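Local coordinates for protein SusD homolog (Bacteroides thetaiotaomicron, PDB 3SGH) that probably binds glycans at the cell surface as a SusD-like outer-membrane lipoprotein, helping to deliver them to a partner transporter, at residues Q37-M42 against W77-G82; P295-N300 against N377-H382; S18-T23 against F89-S94; F25-C30 against G82-S87. One frame throughout, in Å; residues are numbered along the deposited sequence.

Contact 1 of 4, residues Q37-M42 against W77-G82; sequences QEINCM and WGRLYG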
loop_
_atom_site.group_PDB
_atom_site.type_symbol
_atom_site.label_atom_id
_atom_site.label_comp_id
_atom_site.label_asym_id
_atom_site.label_seq_id
_atom_site.Cartn_x
_atom_site.Cartn_y
_atom_site.Cartn_z
ATOM N N GLN A 37 5.953 -4.203 11.461
ATOM C CA GLN A 37 4.736 -4.138 12.234
ATOM C C GLN A 37 4.053 -2.797 12.032
ATOM O O GLN A 37 2.853 -2.748 11.751
ATOM C CB GLN A 37 4.937 -4.384 13.705
ATOM C CG GLN A 37 3.555 -4.318 14.451
ATOM C CD GLN A 37 3.615 -4.979 15.824
ATOM O OE1 GLN A 37 4.517 -4.682 16.632
ATOM N NE2 GLN A 37 2.660 -5.868 16.085
ATOM N N GLU A 38 4.845 -1.738 12.136
ATOM C CA GLU A 38 4.277 -0.366 12.118
ATOM C C GLU A 38 3.614 -0.014 10.790
ATOM O O GLU A 38 2.526 0.555 10.761
ATOM C CB GLU A 38 5.348 0.655 12.467
ATOM C CG GLU A 38 5.851 0.515 13.928
ATOM C CD GLU A 38 7.175 1.288 14.180
ATOM O OE1 GLU A 38 7.615 2.036 13.298
ATOM O OE2 GLU A 38 7.741 1.129 15.272
ATOM N N ILE A 39 4.265 -0.362 9.682
ATOM C CA ILE A 39 3.782 -0.017 8.367
ATOM C C ILE A 39 2.942 -1.115 7.724
ATOM O O ILE A 39 1.964 -0.821 7.038
ATOM C CB ILE A 39 5.001 0.374 7.453
ATOM C CG1 ILE A 39 5.729 1.606 8.031
ATOM C CG2 ILE A 39 4.580 0.589 5.952
ATOM C CD1 ILE A 39 4.918 2.940 7.956
ATOM N N ASN A 40 3.357 -2.364 7.887
ATOM C CA ASN A 40 2.728 -3.464 7.206
ATOM C C ASN A 40 1.691 -4.200 8.036
ATOM O O ASN A 40 0.943 -4.965 7.456
ATOM C CB ASN A 40 3.767 -4.471 6.702
ATOM C CG ASN A 40 4.672 -3.884 5.628
ATOM O OD1 ASN A 40 4.225 -3.080 4.810
ATOM N ND2 ASN A 40 5.930 -4.286 5.615
ATOM N N CYS A 41 1.604 -3.979 9.346
ATOM C CA CYS A 41 0.729 -4.808 10.200
ATOM C C CYS A 41 -0.112 -4.103 11.249
ATOM O O CYS A 41 -0.566 -4.764 12.218
ATOM C CB CYS A 41 1.570 -5.881 10.916
ATOM S SG CYS A 41 2.711 -6.906 9.880
HETATM N N MSE A 42 -0.383 -2.811 11.072
HETATM C CA MSE A 42 -1.137 -2.017 12.046
HETATM C C MSE A 42 -2.327 -1.365 11.337
HETATM O O MSE A 42 -3.358 -2.016 11.111
HETATM C CB MSE A 42 -0.229 -0.970 12.755
HETATM C CG MSE A 42 0.830 -1.582 13.690
HETATM SE SE MSE A 42 0.157 -2.590 15.220
HETATM C CE MSE A 42 -0.107 -1.145 16.514
ATOM N N TRP A 77 5.050 8.187 10.871
ATOM C CA TRP A 77 5.833 9.404 10.690
ATOM C C TRP A 77 7.249 9.161 11.107
ATOM O O TRP A 77 8.191 9.439 10.357
ATOM C CB TRP A 77 5.242 10.564 11.478
ATOM C CG TRP A 77 6.138 11.762 11.552
ATOM C CD1 TRP A 77 7.274 11.848 12.267
ATOM C CD2 TRP A 77 5.982 13.052 10.886
ATOM N NE1 TRP A 77 7.852 13.095 12.106
ATOM C CE2 TRP A 77 7.086 13.845 11.254
ATOM C CE3 TRP A 77 5.034 13.595 10.002
ATOM C CZ2 TRP A 77 7.249 15.189 10.818
ATOM C CZ3 TRP A 77 5.193 14.939 9.561
ATOM C CH2 TRP A 77 6.312 15.710 9.959
ATOM N N GLY A 78 7.419 8.651 12.322
ATOM C CA GLY A 78 8.770 8.469 12.877
ATOM C C GLY A 78 9.613 7.505 12.075
ATOM O O GLY A 78 10.830 7.710 11.858
ATOM N N ARG A 79 8.959 6.445 11.608
ATOM C CA ARG A 79 9.663 5.414 10.895
ATOM C C ARG A 79 10.147 5.915 9.508
ATOM O O ARG A 79 11.331 5.738 9.136
ATOM C CB ARG A 79 8.745 4.188 10.749
ATOM C CG ARG A 79 9.420 2.950 10.092
ATOM C CD ARG A 79 10.631 2.457 10.851
ATOM N NE ARG A 79 10.298 2.014 12.187
ATOM C CZ ARG A 79 11.133 1.437 13.036
ATOM N NH1 ARG A 79 12.388 1.186 12.679
ATOM N NH2 ARG A 79 10.690 1.088 14.227
ATOM N N LEU A 80 9.226 6.523 8.760
ATOM C CA LEU A 80 9.496 6.953 7.410
ATOM C C LEU A 80 10.439 8.168 7.407
ATOM O O LEU A 80 11.396 8.188 6.646
ATOM C CB LEU A 80 8.202 7.309 6.674
ATOM C CG LEU A 80 7.280 6.074 6.496
ATOM C CD1 LEU A 80 5.963 6.470 5.821
ATOM C CD2 LEU A 80 8.007 4.941 5.673
ATOM N N TYR A 81 10.153 9.177 8.237
ATOM C CA TYR A 81 11.108 10.259 8.420
ATOM C C TYR A 81 12.484 9.778 8.837
ATOM O O TYR A 81 13.480 10.277 8.347
ATOM C CB TYR A 81 10.622 11.289 9.433
ATOM C CG TYR A 81 10.102 12.539 8.799
ATOM C CD1 TYR A 81 8.900 12.566 8.127
ATOM C CD2 TYR A 81 10.816 13.719 8.937
ATOM C CE1 TYR A 81 8.440 13.750 7.528
ATOM C CE2 TYR A 81 10.378 14.888 8.388
ATOM C CZ TYR A 81 9.200 14.909 7.674
ATOM O OH TYR A 81 8.802 16.114 7.144
ATOM N N GLY A 82 12.551 8.803 9.731
ATOM C CA GLY A 82 13.827 8.287 10.176
ATOM C C GLY A 82 14.679 7.697 9.070
ATOM O O GLY A 82 15.920 7.851 9.057
#
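R79 and E38 join helix 75-84 to helix 33-40 through a two-pronged salt bridge, with I39 packed beside it. The arginine presents the side of its guanidinium: NE gives its hydrogen to E38 OE1 at 2.9 Å, and NH2 gives one to E38 OE2 at 3.1 Å. Both bonds are nearly straight, and both oxygens lie close to the guanidinium plane. The carboxylate, however, is tilted by 47° against that plane, and each oxygen is met from above the carboxylate plane, about 40° out of it. R79 CG is set anti to the backbone N (chi1 -175°), and bends at chi2 and chi3 turn NE and NH2 back toward the carboxylate. R79 CB also lies 3.5 Å from E38 OE1. E38 runs out extended beyond CG and meets the arginine crosswise. Next to the ion pair, I39 CG1 approaches R79 CG at 4.4 Å, while I39 CD1 touches L80 CG at 4.2 Å. L80 also packs on L115 of helix 100-120. The chemistry is thus divided: opposite charges are matched by two bonds between partly exposed residues, and beside them the aliphatic carbons of buried I39 and L80 meet.

Contact 2 of 4, residues P295-N300 against N377-H382; sequences PTVYAN and NLIAGH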
loop_
_atom_site.group_PDB
_atom_site.type_symbol
_atom_site.label_atom_id
_atom_site.label_comp_id
_atom_site.label_asym_id
_atom_site.label_seq_id
_atom_site.Cartn_x
_atom_site.Cartn_y
_atom_site.Cartn_z
ATOM N N PRO A 295 -3.821 -12.521 20.847
ATOM C CA PRO A 295 -2.931 -13.325 20.017
ATOM C C PRO A 295 -3.136 -14.837 20.094
ATOM O O PRO A 295 -3.098 -15.484 19.074
ATOM C CB PRO A 295 -1.536 -12.946 20.513
ATOM C CG PRO A 295 -1.683 -11.585 21.027
ATOM C CD PRO A 295 -3.062 -11.544 21.659
ATOM N N THR A 296 -3.296 -15.388 21.293
ATOM C CA THR A 296 -3.372 -16.834 21.425
ATOM C C THR A 296 -4.666 -17.406 20.833
ATOM O O THR A 296 -4.664 -18.525 20.306
ATOM C CB THR A 296 -3.237 -17.269 22.888
ATOM O OG1 THR A 296 -4.337 -16.714 23.635
ATOM C CG2 THR A 296 -1.897 -16.777 23.457
ATOM N N VAL A 297 -5.729 -16.622 20.876
ATOM C CA VAL A 297 -7.041 -17.018 20.328
ATOM C C VAL A 297 -6.960 -17.284 18.814
ATOM O O VAL A 297 -7.560 -18.240 18.322
ATOM C CB VAL A 297 -8.109 -15.932 20.670
ATOM C CG1 VAL A 297 -9.383 -16.103 19.885
ATOM C CG2 VAL A 297 -8.368 -15.961 22.217
ATOM N N TYR A 298 -6.178 -16.449 18.120
ATOM C CA TYR A 298 -6.074 -16.477 16.678
ATOM C C TYR A 298 -4.808 -17.163 16.164
ATOM O O TYR A 298 -4.509 -17.159 14.969
ATOM C CB TYR A 298 -6.233 -15.062 16.142
ATOM C CG TYR A 298 -7.670 -14.542 16.282
ATOM C CD1 TYR A 298 -8.742 -15.208 15.648
ATOM C CD2 TYR A 298 -7.954 -13.414 17.019
ATOM C CE1 TYR A 298 -10.061 -14.734 15.771
ATOM C CE2 TYR A 298 -9.288 -12.928 17.149
ATOM C CZ TYR A 298 -10.326 -13.604 16.502
ATOM O OH TYR A 298 -11.633 -13.089 16.591
ATOM N N ALA A 299 -4.076 -17.811 17.057
ATOM C CA ALA A 299 -2.777 -18.375 16.702
ATOM C C ALA A 299 -2.859 -19.373 15.540
ATOM O O ALA A 299 -1.946 -19.444 14.725
ATOM C CB ALA A 299 -2.085 -19.026 17.964
ATOM N N ASN A 300 -3.933 -20.154 15.471
ATOM C CA ASN A 300 -4.072 -21.203 14.461
ATOM C C ASN A 300 -5.029 -20.899 13.295
ATOM O O ASN A 300 -5.380 -21.804 12.538
ATOM C CB ASN A 300 -4.465 -22.514 15.153
ATOM C CG ASN A 300 -3.505 -22.883 16.247
ATOM O OD1 ASN A 300 -2.302 -22.803 16.057
ATOM N ND2 ASN A 300 -4.025 -23.269 17.402
ATOM N N ASN A 377 -16.218 -19.713 12.901
ATOM C CA ASN A 377 -16.693 -20.867 13.637
ATOM C C ASN A 377 -15.565 -21.640 14.302
ATOM O O ASN A 377 -15.825 -22.633 14.971
ATOM C CB ASN A 377 -17.398 -21.837 12.667
ATOM C CG ASN A 377 -18.691 -21.293 12.174
ATOM O OD1 ASN A 377 -19.404 -20.549 12.900
ATOM N ND2 ASN A 377 -18.988 -21.573 10.913
ATOM N N LEU A 378 -14.320 -21.212 14.116
ATOM C CA LEU A 378 -13.186 -22.019 14.588
ATOM C C LEU A 378 -13.105 -22.038 16.109
ATOM O O LEU A 378 -12.730 -23.066 16.708
ATOM C CB LEU A 378 -11.863 -21.499 13.978
ATOM C CG LEU A 378 -11.752 -21.496 12.451
ATOM C CD1 LEU A 378 -10.317 -21.096 12.094
ATOM C CD2 LEU A 378 -12.153 -22.855 11.836
ATOM N N ILE A 379 -13.421 -20.901 16.716
ATOM C CA ILE A 379 -13.437 -20.729 18.173
ATOM C C ILE A 379 -14.903 -20.450 18.535
ATOM O O ILE A 379 -15.583 -19.689 17.859
ATOM C CB ILE A 379 -12.552 -19.535 18.619
ATOM C CG1 ILE A 379 -11.059 -19.736 18.274
ATOM C CG2 ILE A 379 -12.717 -19.239 20.129
ATOM C CD1 ILE A 379 -10.300 -20.667 19.200
ATOM N N ALA A 380 -15.377 -21.054 19.625
ATOM C CA ALA A 380 -16.752 -20.900 20.051
ATOM C C ALA A 380 -17.044 -19.458 20.473
ATOM O O ALA A 380 -16.193 -18.739 21.008
ATOM C CB ALA A 380 -17.085 -21.881 21.216
ATOM N N GLY A 381 -18.269 -19.048 20.235
ATOM C CA GLY A 381 -18.709 -17.726 20.680
ATOM C C GLY A 381 -18.183 -16.585 19.812
ATOM O O GLY A 381 -18.134 -15.451 20.266
ATOM N N HIS A 382 -17.808 -16.872 18.559
ATOM C CA HIS A 382 -17.232 -15.848 17.675
ATOM C C HIS A 382 -18.158 -15.421 16.536
ATOM O O HIS A 382 -17.704 -14.714 15.609
ATOM C CB HIS A 382 -15.908 -16.322 17.052
ATOM C CG HIS A 382 -14.695 -16.074 17.900
ATOM N ND1 HIS A 382 -13.469 -15.756 17.352
ATOM C CD2 HIS A 382 -14.499 -16.144 19.244
ATOM C CE1 HIS A 382 -12.580 -15.606 18.325
ATOM N NE2 HIS A 382 -13.189 -15.792 19.486
#
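The rings of Y298 and H382 meet obliquely, with centroids 5.4 Å apart and planes at 62°. Over the centre of one tyrosine face lies CG1 of the preceding V297, 4.0 Å above the plane. I379 CB sits in the same way over one face of the imidazole, 3.8 Å above it, while V297 CG1 reaches the imidazole edge, 3.6 Å from H382 CE1. At that edge too is Y298 CE1, and Y298 OH comes within 3.2 Å of H382 CE1. The clear hydrogen bonds of both polar ends go to acidic residues: Y298 OH to E291 and H382 ND1 to D376. V297 serves both rings because its CG1 stands anti to the backbone N (chi1 167°). The carbonyl O of V297 meets I379 CD1 at 3.8 Å. On the side-chain side, V297 CG1 lies 4.3 Å from I379 CG1. Two loops are joined here, one leading toward strand 314-317 and the other toward helix 403-417. Each carries a beta turn: type I from T296 to A299, and type II from I379 to H382, where G381 takes the positive phi characteristic of that turn's third position.

Contact 3 of 4, residues S18-T23 against F89-S94; sequences SNLLST and FLVENS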
loop_
_atom_site.group_PDB
_atom_site.type_symbol
_atom_site.label_atom_id
_atom_site.label_comp_id
_atom_site.label_asym_id
_atom_site.label_seq_id
_atom_site.Cartn_x
_atom_site.Cartn_y
_atom_site.Cartn_z
ATOM N N SER A 18 26.500 6.613 -2.007
ATOM C CA SER A 18 25.710 5.401 -2.293
ATOM C C SER A 18 25.380 4.592 -1.013
ATOM O O SER A 18 24.338 3.951 -0.918
ATOM C CB SER A 18 26.434 4.495 -3.288
ATOM O OG SER A 18 27.585 3.933 -2.681
ATOM N N ASN A 19 26.269 4.625 -0.028
ATOM C CA ASN A 19 26.012 3.928 1.219
ATOM C C ASN A 19 24.874 4.552 2.054
ATOM O O ASN A 19 24.195 3.838 2.798
ATOM C CB ASN A 19 27.292 3.807 2.056
ATOM C CG ASN A 19 28.378 2.935 1.383
ATOM O OD1 ASN A 19 28.379 2.690 0.147
ATOM N ND2 ASN A 19 29.326 2.494 2.189
ATOM N N LEU A 20 24.621 5.860 1.900
ATOM C CA LEU A 20 23.491 6.481 2.612
ATOM C C LEU A 20 22.147 6.031 2.007
ATOM O O LEU A 20 21.131 6.088 2.680
ATOM C CB LEU A 20 23.582 8.001 2.582
ATOM C CG LEU A 20 24.834 8.555 3.294
ATOM C CD1 LEU A 20 25.204 9.883 2.665
ATOM C CD2 LEU A 20 24.566 8.607 4.796
ATOM N N LEU A 21 22.151 5.575 0.745
ATOM C CA LEU A 21 20.920 5.064 0.132
ATOM C C LEU A 21 20.431 3.843 0.870
ATOM O O LEU A 21 19.236 3.641 0.960
ATOM C CB LEU A 21 21.138 4.666 -1.325
ATOM C CG LEU A 21 21.277 5.698 -2.411
ATOM C CD1 LEU A 21 21.487 4.888 -3.694
ATOM C CD2 LEU A 21 20.047 6.612 -2.510
ATOM N N SER A 22 21.333 3.028 1.413
ATOM C CA SER A 22 20.894 1.746 2.000
ATOM C C SER A 22 19.878 1.923 3.109
ATOM O O SER A 22 18.917 1.148 3.196
ATOM C CB SER A 22 22.088 0.917 2.533
ATOM O OG SER A 22 22.935 0.597 1.434
ATOM N N THR A 23 20.057 2.891 3.997
ATOM C CA THR A 23 19.072 3.145 5.041
ATOM C C THR A 23 17.764 3.632 4.448
ATOM O O THR A 23 16.695 3.204 4.854
ATOM C CB THR A 23 19.515 4.242 5.993
ATOM O OG1 THR A 23 20.939 4.189 6.147
ATOM C CG2 THR A 23 18.794 4.094 7.324
ATOM N N PHE A 89 19.386 14.692 2.410
ATOM C CA PHE A 89 20.147 15.939 2.265
ATOM C C PHE A 89 21.636 15.707 2.211
ATOM O O PHE A 89 22.349 16.390 1.485
ATOM C CB PHE A 89 19.820 16.938 3.366
ATOM C CG PHE A 89 18.419 17.454 3.275
ATOM C CD1 PHE A 89 17.999 18.130 2.148
ATOM C CD2 PHE A 89 17.513 17.249 4.295
ATOM C CE1 PHE A 89 16.696 18.611 2.037
ATOM C CE2 PHE A 89 16.214 17.747 4.190
ATOM C CZ PHE A 89 15.810 18.404 3.073
ATOM N N LEU A 90 22.103 14.717 2.946
ATOM C CA LEU A 90 23.496 14.319 2.855
ATOM C C LEU A 90 23.850 13.843 1.443
ATOM O O LEU A 90 24.922 14.199 0.919
ATOM C CB LEU A 90 23.793 13.223 3.885
ATOM C CG LEU A 90 23.774 13.662 5.353
ATOM C CD1 LEU A 90 23.887 12.413 6.252
ATOM C CD2 LEU A 90 24.893 14.633 5.707
ATOM N N VAL A 91 22.953 13.085 0.808
ATOM C CA VAL A 91 23.182 12.637 -0.568
ATOM C C VAL A 91 23.122 13.821 -1.517
ATOM O O VAL A 91 23.954 13.968 -2.411
ATOM C CB VAL A 91 22.199 11.545 -1.034
ATOM C CG1 VAL A 91 22.358 11.267 -2.528
ATOM C CG2 VAL A 91 22.402 10.241 -0.188
ATOM N N GLU A 92 22.127 14.660 -1.335
ATOM C CA GLU A 92 21.951 15.811 -2.209
ATOM C C GLU A 92 23.191 16.682 -2.215
ATOM O O GLU A 92 23.670 17.116 -3.280
ATOM C CB GLU A 92 20.737 16.624 -1.743
ATOM C CG GLU A 92 20.440 17.852 -2.607
ATOM C CD GLU A 92 19.034 18.409 -2.367
ATOM O OE1 GLU A 92 18.839 18.978 -1.277
ATOM O OE2 GLU A 92 18.129 18.237 -3.242
ATOM N N ASN A 93 23.727 16.928 -1.022
ATOM C CA ASN A 93 24.932 17.780 -0.866
ATOM C C ASN A 93 26.192 17.122 -1.455
ATOM O O ASN A 93 26.909 17.738 -2.254
ATOM C CB ASN A 93 25.121 18.177 0.610
ATOM C CG ASN A 93 24.084 19.209 1.079
ATOM O OD1 ASN A 93 23.425 19.882 0.260
ATOM N ND2 ASN A 93 23.916 19.323 2.399
ATOM N N SER A 94 26.424 15.855 -1.106
ATOM C CA SER A 94 27.561 15.098 -1.620
ATOM C C SER A 94 27.581 15.002 -3.149
ATOM O O SER A 94 28.639 15.186 -3.775
ATOM C CB SER A 94 27.542 13.674 -1.039
ATOM O OG SER A 94 28.531 12.875 -1.659
#
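Helix-to-helix packing in the alpha-alpha superhelix brings L20, near the N-terminal end of the modelled chain, onto L90 and V91, so that helix 17-24 rests against helix 87-95. The backbones come close, with the CA atoms of L20 and V91 6.9 Å apart, and the contact is purely aliphatic. L20 supplies nearly all of the contact from its own helix. Its CB lies against V91 CG2 at 3.8 Å, and its CD1 reaches L90 CB at the same distance of 3.8 Å while staying 4.0 Å from V91 CG2. The other methyl, CD2, comes to 4.1 Å from L90 CD1. One branch of the leucine therefore enters between two consecutive residues of the facing helix, and the second lies along the outer side with the exposed L90. The L20 side chain lies nearly perpendicular to that of L90 but runs antiparallel alongside V91. In V91, CG1 is anti to the backbone N (chi1 172°), which leaves CG2 as the methyl facing the leucine.

Behind this layer stands helix 100-120: L21 packs on M104 and A105, and V91 on A105, so the two short helices share a third as backing. E92, turned from helix 17-24, is hydrogen-bonded through OE2 to the hydroxyl of Y102. A leucine laid across neighbouring side chains of the opposite helix, with a longer helix beneath both, is in keeping with the layered helical pairs of the superhelix and with the assignment of SusD-like proteins to the TPR clan.

Contact 4 of 4, residues F25-C30 against G82-S87; sequences FNVYAC and GYIYPS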
loop_
_atom_site.group_PDB
_atom_site.type_symbol
_atom_site.label_atom_id
_atom_site.label_comp_id
_atom_site.label_asym_id
_atom_site.label_seq_id
_atom_site.Cartn_x
_atom_site.Cartn_y
_atom_site.Cartn_z
ATOM N N PHE A 25 16.482 3.069 1.692
ATOM C CA PHE A 25 15.780 2.021 0.979
ATOM C C PHE A 25 14.813 1.216 1.851
ATOM O O PHE A 25 13.953 0.469 1.319
ATOM C CB PHE A 25 16.753 1.012 0.378
ATOM C CG PHE A 25 17.510 1.451 -0.866
ATOM C CD1 PHE A 25 17.137 2.517 -1.674
ATOM C CD2 PHE A 25 18.595 0.693 -1.252
ATOM C CE1 PHE A 25 17.856 2.812 -2.834
ATOM C CE2 PHE A 25 19.321 0.996 -2.403
ATOM C CZ PHE A 25 18.976 2.041 -3.164
ATOM N N ASN A 26 14.951 1.307 3.178
ATOM C CA ASN A 26 13.979 0.619 4.044
ATOM C C ASN A 26 12.527 1.103 3.860
ATOM O O ASN A 26 11.605 0.385 4.211
ATOM C CB ASN A 26 14.389 0.763 5.488
ATOM C CG ASN A 26 15.565 -0.148 5.822
ATOM O OD1 ASN A 26 15.375 -1.360 5.956
ATOM N ND2 ASN A 26 16.773 0.408 5.846
ATOM N N VAL A 27 12.302 2.284 3.275
ATOM C CA VAL A 27 10.922 2.684 3.004
ATOM C C VAL A 27 10.187 1.826 1.981
ATOM O O VAL A 27 8.967 1.840 1.960
ATOM C CB VAL A 27 10.756 4.151 2.605
ATOM C CG1 VAL A 27 11.330 5.088 3.720
ATOM C CG2 VAL A 27 11.354 4.443 1.207
ATOM N N TYR A 28 10.897 1.108 1.119
ATOM C CA TYR A 28 10.227 0.391 0.041
ATOM C C TYR A 28 9.400 -0.782 0.539
ATOM O O TYR A 28 8.284 -0.983 0.093
ATOM C CB TYR A 28 11.244 -0.091 -0.970
ATOM C CG TYR A 28 11.832 1.011 -1.825
ATOM C CD1 TYR A 28 11.018 1.784 -2.637
ATOM C CD2 TYR A 28 13.196 1.232 -1.908
ATOM C CE1 TYR A 28 11.513 2.798 -3.460
ATOM C CE2 TYR A 28 13.696 2.255 -2.729
ATOM C CZ TYR A 28 12.845 3.032 -3.509
ATOM O OH TYR A 28 13.298 4.046 -4.340
ATOM N N ALA A 29 9.939 -1.518 1.493
ATOM C CA ALA A 29 9.276 -2.719 1.986
ATOM C C ALA A 29 9.181 -2.814 3.502
ATOM O O ALA A 29 8.420 -3.651 3.987
ATOM C CB ALA A 29 9.977 -3.958 1.456
ATOM N N CYS A 30 9.964 -2.005 4.237
ATOM C CA CYS A 30 10.026 -2.086 5.725
ATOM C C CYS A 30 10.283 -3.503 6.257
ATOM O O CYS A 30 9.440 -4.056 6.976
ATOM C CB CYS A 30 8.747 -1.531 6.334
ATOM S SG CYS A 30 8.662 0.294 6.131
ATOM N N GLY A 82 12.551 8.803 9.731
ATOM C CA GLY A 82 13.827 8.287 10.176
ATOM C C GLY A 82 14.679 7.697 9.070
ATOM O O GLY A 82 15.920 7.851 9.057
ATOM N N TYR A 83 14.042 7.011 8.128
ATOM C CA TYR A 83 14.808 6.420 7.038
ATOM C C TYR A 83 15.240 7.476 5.992
ATOM O O TYR A 83 16.349 7.412 5.470
ATOM C CB TYR A 83 14.015 5.291 6.355
ATOM C CG TYR A 83 13.850 4.045 7.179
ATOM C CD1 TYR A 83 14.923 3.492 7.871
ATOM C CD2 TYR A 83 12.633 3.359 7.183
ATOM C CE1 TYR A 83 14.772 2.357 8.618
ATOM C CE2 TYR A 83 12.477 2.205 7.903
ATOM C CZ TYR A 83 13.537 1.699 8.623
ATOM O OH TYR A 83 13.380 0.537 9.339
ATOM N N ILE A 84 14.368 8.438 5.695
ATOM C CA ILE A 84 14.610 9.351 4.599
ATOM C C ILE A 84 15.550 10.484 4.993
ATOM O O ILE A 84 16.387 10.895 4.187
ATOM C CB ILE A 84 13.279 9.925 4.043
ATOM C CG1 ILE A 84 12.428 8.762 3.465
ATOM C CG2 ILE A 84 13.552 11.035 3.019
ATOM C CD1 ILE A 84 13.164 7.884 2.370
ATOM N N TYR A 85 15.424 10.974 6.228
ATOM C CA TYR A 85 16.242 12.131 6.656
ATOM C C TYR A 85 17.090 11.763 7.859
ATOM O O TYR A 85 16.598 11.029 8.718
ATOM C CB TYR A 85 15.340 13.305 7.008
ATOM C CG TYR A 85 14.374 13.713 5.945
ATOM C CD1 TYR A 85 14.776 14.501 4.855
ATOM C CD2 TYR A 85 13.032 13.383 6.043
ATOM C CE1 TYR A 85 13.863 14.887 3.883
ATOM C CE2 TYR A 85 12.112 13.799 5.055
ATOM C CZ TYR A 85 12.544 14.538 4.002
ATOM O OH TYR A 85 11.638 14.892 3.034
ATOM N N PRO A 86 18.341 12.287 7.953
ATOM C CA PRO A 86 18.958 13.292 7.063
ATOM C C PRO A 86 19.617 12.743 5.801
ATOM O O PRO A 86 20.208 13.499 5.055
ATOM C CB PRO A 86 20.009 13.969 7.987
ATOM C CG PRO A 86 20.446 12.876 8.894
ATOM C CD PRO A 86 19.166 12.083 9.179
ATOM N N SER A 87 19.530 11.450 5.543
ATOM C CA SER A 87 20.287 10.889 4.425
ATOM C C SER A 87 19.982 11.577 3.105
ATOM O O SER A 87 20.893 11.753 2.325
ATOM C CB SER A 87 20.074 9.388 4.302
ATOM O OG SER A 87 20.554 8.760 5.476
HETATM O O HOH W 1 13.013 -1.782 7.631
#
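Y83 carries the packing of helix 75-84 onto the weakly bonded helix 26-29, a junction of short helices within the alpha-alpha superhelix. At its base, Y83 CB meets V27 CG1 at 3.8 Å. The ring beyond is covered on one face by N26 in a CH-pi contact: N26 CB stands 3.3 Å from the ring centroid, only 8° off the normal, and is nearly equidistant from all six carbons. Farther along, CE1 comes to 3.8 Å from N26 CG, for the asparagine amide lies over this part of the ring with its plane 26° from that of the ring. At the tip, Y83 OH shares a 2.9 Å hydrogen bond with a water, and that water donates a proton to N26 OD1. The other amide atom, N26 ND2, is bonded to the carbonyl O of T23, so both ends of the amide are engaged and its rotation is fixed above the ring. With CG anti to the carbonyl carbon (chi1 -70°), the Y83 ring is carried under N26, and the side chain also touches A35 of helix 33-40. V27 and I84 are both buried, and V27 CG1, besides meeting Y83 CB, rests 3.6 Å from I84 CD1.

In the fold
Contacts 3, 4 and 1 follow one another along the same pairing of the first helices with those of residues 75-95, each nested inside the chain loop closed by the one before. Centres of contacts 3 and 4 are about 11 Å apart, and those of 4 and 1 about 10 Å apart. T23 O packs on Y83 CD1 between the first two; contacts 4 and 1 share G82 and meet where N40 ND2 probably bonds to A29 O, with I39 CG1 on C30 SG alongside. Contact 2 stands apart among loops, its centre about 28 Å from that of contact 1 and about 47 Å from that of contact 3, which lies on the opposite side of the chain's centre.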